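Local coordinates for protein cryptic loci regulator 2 (Schizosaccharomyces pombe 972h-, PDB 5IKJ) that promotes transcriptional silencing at heterochromatic loci, acting upstream of histone deacetylases and serving nucleosome positioning and the Snf2/Hdac-containing repressor complex SHREC, at residues T16-P28 with F169-R181. Residues are numbered along the deposited sequence; the frame is centred on the assembly and turned at random.
Sequences TCVWSDGRSDTWP and FWLYGHPSGRPFR
Thr26 packs into the bend that follows strand 168-172. Thr26 CG2 lies 3.4 Å from His174 O and 3.8 Å from Gly177 CA, the two ends of the type I turn 174-177. Thr26 OG1 comes close to Gly173 but bonds within its own segment, to Arg23 O at 2.8 Å. That carbonyl also takes the Thr26 backbone N-H, so two bonds hold the short 3-10 turn. One hydrogen bond joins the segments: Arg23 N gives to Gly173 O at 2.9 Å. Gly22 CA adds a CH...O contact to the same oxygen. Gly173 takes a positive phi (136°), which lets the chain turn out of the strand.

Tyr172 is sandwiched. Pro28 CG sits over one face of the Tyr172 ring, 4.0 Å from its centroid, in a CH-pi contact. Pro179 CB covers the opposite face.

Asp21 CG stands between its own backbone N and carbonyl carbon (chi1 69°), which brings Asp21 OD2 to within 3.3 Å of Pro175 CD. The carboxylate is held from outside, OD1 by Tyr151 OH and OD2 by the zinc ligand His189 through NE2, so Asp21 is second shell to the metal and may polarise that imidazole.

The solvent side is looser. Arg23 CD only skirts Pro175, and its exposed guanidinium turns to Asp25 in a salt bridge.

Trp27 NE1 bonds Asn150 O, and its ring packs on Gln152 of strand 152-156, the neighbour of strand 168-172. Helix 183-195 meets Asp21 through Leu193, while helix 207-210 packs against His174.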
loop_
_atom_site.group_PDB
_atom_site.type_symbol
_atom_site.label_atom_id
_atom_site.label_comp_id
_atom_site.label_asym_id
_atom_site.label_seq_id
_atom_site.Cartn_x
_atom_site.Cartn_y
_atom_site.Cartn_z
ATOM N N THR A 16 0.119 4.694 -26.137
ATOM C CA THR A 16 0.105 3.624 -27.124
ATOM C C THR A 16 0.475 2.310 -26.449
ATOM O O THR A 16 1.281 2.278 -25.515
ATOM C CB THR A 16 1.081 3.897 -28.280
ATOM O OG1 THR A 16 0.881 5.226 -28.777
ATOM C CG2 THR A 16 0.871 2.901 -29.414
ATOM N N CYS A 17 -0.124 1.224 -26.930
ATOM C CA CYS A 17 0.171 -0.103 -26.408
ATOM C C CYS A 17 1.400 -0.678 -27.101
ATOM O O CYS A 17 1.502 -0.644 -28.331
ATOM C CB CYS A 17 -1.023 -1.035 -26.606
ATOM S SG CYS A 17 -2.417 -0.689 -25.522
ATOM N N VAL A 18 2.330 -1.210 -26.307
ATOM C CA VAL A 18 3.531 -1.817 -26.872
ATOM C C VAL A 18 3.183 -3.102 -27.613
ATOM O O VAL A 18 3.731 -3.382 -28.686
ATOM C CB VAL A 18 4.570 -2.061 -25.762
ATOM C CG1 VAL A 18 5.707 -2.949 -26.259
ATOM C CG2 VAL A 18 5.122 -0.734 -25.261
ATOM N N TRP A 19 2.277 -3.905 -27.058
ATOM C CA TRP A 19 1.892 -5.169 -27.668
ATOM C C TRP A 19 0.386 -5.355 -27.531
ATOM O O TRP A 19 -0.272 -4.701 -26.719
ATOM C CB TRP A 19 2.635 -6.353 -27.032
ATOM C CG TRP A 19 1.958 -6.917 -25.823
ATOM C CD1 TRP A 19 1.964 -6.400 -24.560
ATOM C CD2 TRP A 19 1.181 -8.120 -25.760
ATOM N NE1 TRP A 19 1.234 -7.203 -23.716
ATOM C CE2 TRP A 19 0.743 -8.265 -24.429
ATOM C CE3 TRP A 19 0.811 -9.085 -26.701
ATOM C CZ2 TRP A 19 -0.045 -9.338 -24.016
ATOM C CZ3 TRP A 19 0.028 -10.148 -26.289
ATOM C CH2 TRP A 19 -0.391 -10.265 -24.959
ATOM N N SER A 20 -0.152 -6.268 -28.338
ATOM C CA SER A 20 -1.586 -6.511 -28.375
ATOM C C SER A 20 -1.848 -7.965 -28.735
ATOM O O SER A 20 -1.196 -8.522 -29.621
ATOM C CB SER A 20 -2.281 -5.591 -29.387
ATOM O OG SER A 20 -3.575 -6.072 -29.705
ATOM N N ASP A 21 -2.809 -8.571 -28.039
ATOM C CA ASP A 21 -3.281 -9.913 -28.351
ATOM C C ASP A 21 -4.450 -9.905 -29.328
ATOM O O ASP A 21 -5.031 -10.964 -29.591
ATOM C CB ASP A 21 -3.691 -10.636 -27.064
ATOM C CG ASP A 21 -4.935 -10.039 -26.432
ATOM O OD1 ASP A 21 -5.203 -8.838 -26.656
ATOM O OD2 ASP A 21 -5.646 -10.768 -25.711
ATOM N N GLY A 22 -4.801 -8.742 -29.872
ATOM C CA GLY A 22 -5.968 -8.656 -30.728
ATOM C C GLY A 22 -5.839 -9.526 -31.963
ATOM O O GLY A 22 -4.748 -9.731 -32.499
ATOM N N ARG A 23 -6.980 -10.043 -32.417
ATOM C CA ARG A 23 -7.050 -10.872 -33.614
ATOM C C ARG A 23 -8.074 -10.265 -34.560
ATOM O O ARG A 23 -9.258 -10.170 -34.220
ATOM C CB ARG A 23 -7.419 -12.318 -33.270
ATOM C CG ARG A 23 -6.415 -12.999 -32.356
ATOM C CD ARG A 23 -6.521 -14.517 -32.407
ATOM N NE ARG A 23 -5.470 -15.106 -33.237
ATOM C CZ ARG A 23 -5.661 -15.751 -34.387
ATOM N NH1 ARG A 23 -6.879 -15.928 -34.884
ATOM N NH2 ARG A 23 -4.617 -16.236 -35.045
ATOM N N SER A 24 -7.614 -9.855 -35.743
ATOM C CA SER A 24 -8.500 -9.210 -36.706
ATOM C C SER A 24 -9.667 -10.110 -37.094
ATOM O O SER A 24 -10.761 -9.611 -37.384
ATOM C CB SER A 24 -7.711 -8.810 -37.952
ATOM O OG SER A 24 -7.190 -9.951 -38.613
ATOM N N ASP A 25 -9.463 -11.427 -37.106
ATOM C CA ASP A 25 -10.488 -12.345 -37.589
ATOM C C ASP A 25 -11.554 -12.665 -36.545
ATOM O O ASP A 25 -12.330 -13.606 -36.750
ATOM C CB ASP A 25 -9.844 -13.642 -38.094
ATOM C CG ASP A 25 -9.101 -14.399 -37.007
ATOM O OD1 ASP A 25 -9.261 -14.065 -35.815
ATOM O OD2 ASP A 25 -8.358 -15.343 -37.352
ATOM N N THR A 26 -11.610 -11.925 -35.438
ATOM C CA THR A 26 -12.772 -11.960 -34.562
ATOM C C THR A 26 -13.797 -10.895 -34.921
ATOM O O THR A 26 -14.919 -10.933 -34.403
ATOM C CB THR A 26 -12.364 -11.769 -33.094
ATOM O OG1 THR A 26 -11.755 -10.483 -32.925
ATOM C CG2 THR A 26 -11.398 -12.858 -32.645
ATOM N N TRP A 27 -13.396 -9.984 -35.776
ATOM C CA TRP A 27 -14.267 -8.924 -36.190
ATOM C C TRP A 27 -15.474 -9.512 -36.866
ATOM O O TRP A 27 -15.402 -10.557 -37.491
ATOM C CB TRP A 27 -13.560 -7.962 -37.122
ATOM C CG TRP A 27 -12.424 -7.286 -36.514
ATOM C CD1 TRP A 27 -11.904 -7.525 -35.312
ATOM C CD2 TRP A 27 -11.650 -6.250 -37.089
ATOM N NE1 TRP A 27 -10.850 -6.707 -35.079
ATOM C CE2 TRP A 27 -10.672 -5.909 -36.165
ATOM C CE3 TRP A 27 -11.694 -5.571 -38.300
ATOM C CZ2 TRP A 27 -9.744 -4.927 -36.405
ATOM C CZ3 TRP A 27 -10.776 -4.599 -38.533
ATOM C CH2 TRP A 27 -9.815 -4.281 -37.592
ATOM N N PRO A 28 -16.634 -8.782 -36.698
ATOM C CA PRO A 28 -17.808 -9.359 -37.347
ATOM C C PRO A 28 -18.162 -8.792 -38.713
ATOM O O PRO A 28 -17.580 -7.825 -39.149
ATOM C CB PRO A 28 -18.915 -9.057 -36.360
ATOM C CG PRO A 28 -18.545 -7.768 -35.749
ATOM C CD PRO A 28 -17.098 -7.539 -35.943
ATOM N N PHE A 169 -21.543 0.194 -27.083
ATOM C CA PHE A 169 -20.320 0.313 -27.869
ATOM C C PHE A 169 -19.483 -0.941 -27.644
ATOM O O PHE A 169 -18.908 -1.127 -26.566
ATOM C CB PHE A 169 -19.556 1.580 -27.487
ATOM C CG PHE A 169 -20.347 2.840 -27.693
ATOM C CD1 PHE A 169 -20.429 3.425 -28.947
ATOM C CD2 PHE A 169 -21.018 3.434 -26.638
ATOM C CE1 PHE A 169 -21.160 4.583 -29.141
ATOM C CE2 PHE A 169 -21.751 4.592 -26.826
ATOM C CZ PHE A 169 -21.822 5.166 -28.080
ATOM N N TRP A 170 -19.413 -1.793 -28.663
ATOM C CA TRP A 170 -18.758 -3.089 -28.566
ATOM C C TRP A 170 -17.366 -3.031 -29.181
ATOM O O TRP A 170 -17.173 -2.455 -30.257
ATOM C CB TRP A 170 -19.588 -4.171 -29.263
ATOM C CG TRP A 170 -20.851 -4.530 -28.542
ATOM C CD1 TRP A 170 -21.454 -3.831 -27.537
ATOM C CD2 TRP A 170 -21.662 -5.686 -28.770
ATOM N NE1 TRP A 170 -22.594 -4.480 -27.127
ATOM C CE2 TRP A 170 -22.744 -5.621 -27.869
ATOM C CE3 TRP A 170 -21.581 -6.768 -29.651
ATOM C CZ2 TRP A 170 -23.734 -6.599 -27.821
ATOM C CZ3 TRP A 170 -22.564 -7.735 -29.605
ATOM C CH2 TRP A 170 -23.628 -7.645 -28.698
ATOM N N LEU A 171 -16.399 -3.634 -28.493
ATOM C CA LEU A 171 -15.021 -3.722 -28.969
ATOM C C LEU A 171 -14.685 -5.191 -29.207
ATOM O O LEU A 171 -14.607 -5.976 -28.256
ATOM C CB LEU A 171 -14.056 -3.097 -27.965
ATOM C CG LEU A 171 -12.608 -2.957 -28.444
ATOM C CD1 LEU A 171 -12.485 -1.828 -29.453
ATOM C CD2 LEU A 171 -11.673 -2.737 -27.269
ATOM N N TYR A 172 -14.496 -5.559 -30.469
ATOM C CA TYR A 172 -14.051 -6.897 -30.830
ATOM C C TYR A 172 -12.530 -6.934 -30.951
ATOM O O TYR A 172 -11.864 -5.901 -31.050
ATOM C CB TYR A 172 -14.686 -7.348 -32.146
ATOM C CG TYR A 172 -16.133 -7.783 -32.034
ATOM C CD1 TYR A 172 -17.166 -6.854 -32.072
ATOM C CD2 TYR A 172 -16.467 -9.126 -31.911
ATOM C CE1 TYR A 172 -18.490 -7.250 -31.978
ATOM C CE2 TYR A 172 -17.787 -9.532 -31.817
ATOM C CZ TYR A 172 -18.793 -8.589 -31.851
ATOM O OH TYR A 172 -20.108 -8.986 -31.759
ATOM N N GLY A 173 -11.987 -8.150 -30.945
ATOM C CA GLY A 173 -10.554 -8.345 -31.050
ATOM C C GLY A 173 -10.021 -9.375 -30.076
ATOM O O GLY A 173 -8.975 -9.984 -30.315
ATOM N N HIS A 174 -10.737 -9.585 -28.977
ATOM C CA HIS A 174 -10.269 -10.506 -27.954
ATOM C C HIS A 174 -10.180 -11.919 -28.528
ATOM O O HIS A 174 -11.064 -12.337 -29.285
ATOM C CB HIS A 174 -11.209 -10.482 -26.748
ATOM C CG HIS A 174 -10.668 -11.187 -25.544
ATOM N ND1 HIS A 174 -10.878 -12.528 -25.309
ATOM C CD2 HIS A 174 -9.926 -10.736 -24.505
ATOM C CE1 HIS A 174 -10.290 -12.873 -24.178
ATOM N NE2 HIS A 174 -9.704 -11.803 -23.671
ATOM N N PRO A 175 -9.133 -12.682 -28.195
ATOM C CA PRO A 175 -8.971 -14.013 -28.808
ATOM C C PRO A 175 -10.175 -14.927 -28.657
ATOM O O PRO A 175 -10.378 -15.812 -29.500
ATOM C CB PRO A 175 -7.744 -14.581 -28.079
ATOM C CG PRO A 175 -6.975 -13.389 -27.646
ATOM C CD PRO A 175 -7.991 -12.334 -27.330
ATOM N N SER A 176 -10.982 -14.754 -27.608
ATOM C CA SER A 176 -12.146 -15.612 -27.416
ATOM C C SER A 176 -13.199 -15.423 -28.499
ATOM O O SER A 176 -14.122 -16.241 -28.592
ATOM C CB SER A 176 -12.773 -15.348 -26.046
ATOM O OG SER A 176 -13.376 -14.066 -25.994
ATOM N N GLY A 177 -13.086 -14.378 -29.316
ATOM C CA GLY A 177 -14.090 -14.075 -30.311
ATOM C C GLY A 177 -15.263 -13.273 -29.797
ATOM O O GLY A 177 -16.179 -12.980 -30.578
ATOM N N ARG A 178 -15.268 -12.900 -28.510
ATOM C CA ARG A 178 -16.386 -12.178 -27.936
ATOM C C ARG A 178 -16.050 -10.700 -27.769
ATOM O O ARG A 178 -14.886 -10.336 -27.585
ATOM C CB ARG A 178 -16.766 -12.768 -26.576
ATOM C CG ARG A 178 -17.324 -14.173 -26.674
ATOM C CD ARG A 178 -17.661 -14.749 -25.316
ATOM N NE ARG A 178 -18.028 -16.158 -25.416
ATOM C CZ ARG A 178 -18.689 -16.834 -24.483
ATOM N NH1 ARG A 178 -19.076 -16.231 -23.366
ATOM N NH2 ARG A 178 -18.971 -18.115 -24.670
ATOM N N PRO A 179 -17.054 -9.831 -27.837
ATOM C CA PRO A 179 -16.804 -8.398 -27.675
ATOM C C PRO A 179 -16.784 -7.975 -26.218
ATOM O O PRO A 179 -17.378 -8.615 -25.348
ATOM C CB PRO A 179 -17.992 -7.758 -28.403
ATOM C CG PRO A 179 -19.098 -8.744 -28.201
ATOM C CD PRO A 179 -18.456 -10.107 -28.199
ATOM N N PHE A 180 -16.076 -6.878 -25.959
ATOM C CA PHE A 180 -16.251 -6.115 -24.728
ATOM C C PHE A 180 -17.415 -5.158 -24.956
ATOM O O PHE A 180 -17.313 -4.232 -25.767
ATOM C CB PHE A 180 -14.984 -5.348 -24.356
ATOM C CG PHE A 180 -13.852 -6.218 -23.878
ATOM C CD1 PHE A 180 -13.810 -6.671 -22.569
ATOM C CD2 PHE A 180 -12.817 -6.562 -24.732
ATOM C CE1 PHE A 180 -12.764 -7.462 -22.125
ATOM C CE2 PHE A 180 -11.768 -7.351 -24.294
ATOM C CZ PHE A 180 -11.741 -7.801 -22.990
ATOM N N ARG A 181 -18.523 -5.380 -24.252
ATOM C CA ARG A 181 -19.749 -4.639 -24.511
ATOM C C ARG A 181 -19.794 -3.289 -23.809
ATOM O O ARG A 181 -20.751 -2.535 -24.011
ATOM C CB ARG A 181 -20.959 -5.483 -24.105
ATOM C CG ARG A 181 -20.937 -6.873 -24.716
ATOM C CD ARG A 181 -22.293 -7.542 -24.648
ATOM N NE ARG A 181 -22.249 -8.902 -25.179
ATOM C CZ ARG A 181 -23.319 -9.607 -25.531
ATOM N NH1 ARG A 181 -24.533 -9.086 -25.420
ATOM N NH2 ARG A 181 -23.172 -10.837 -26.003
#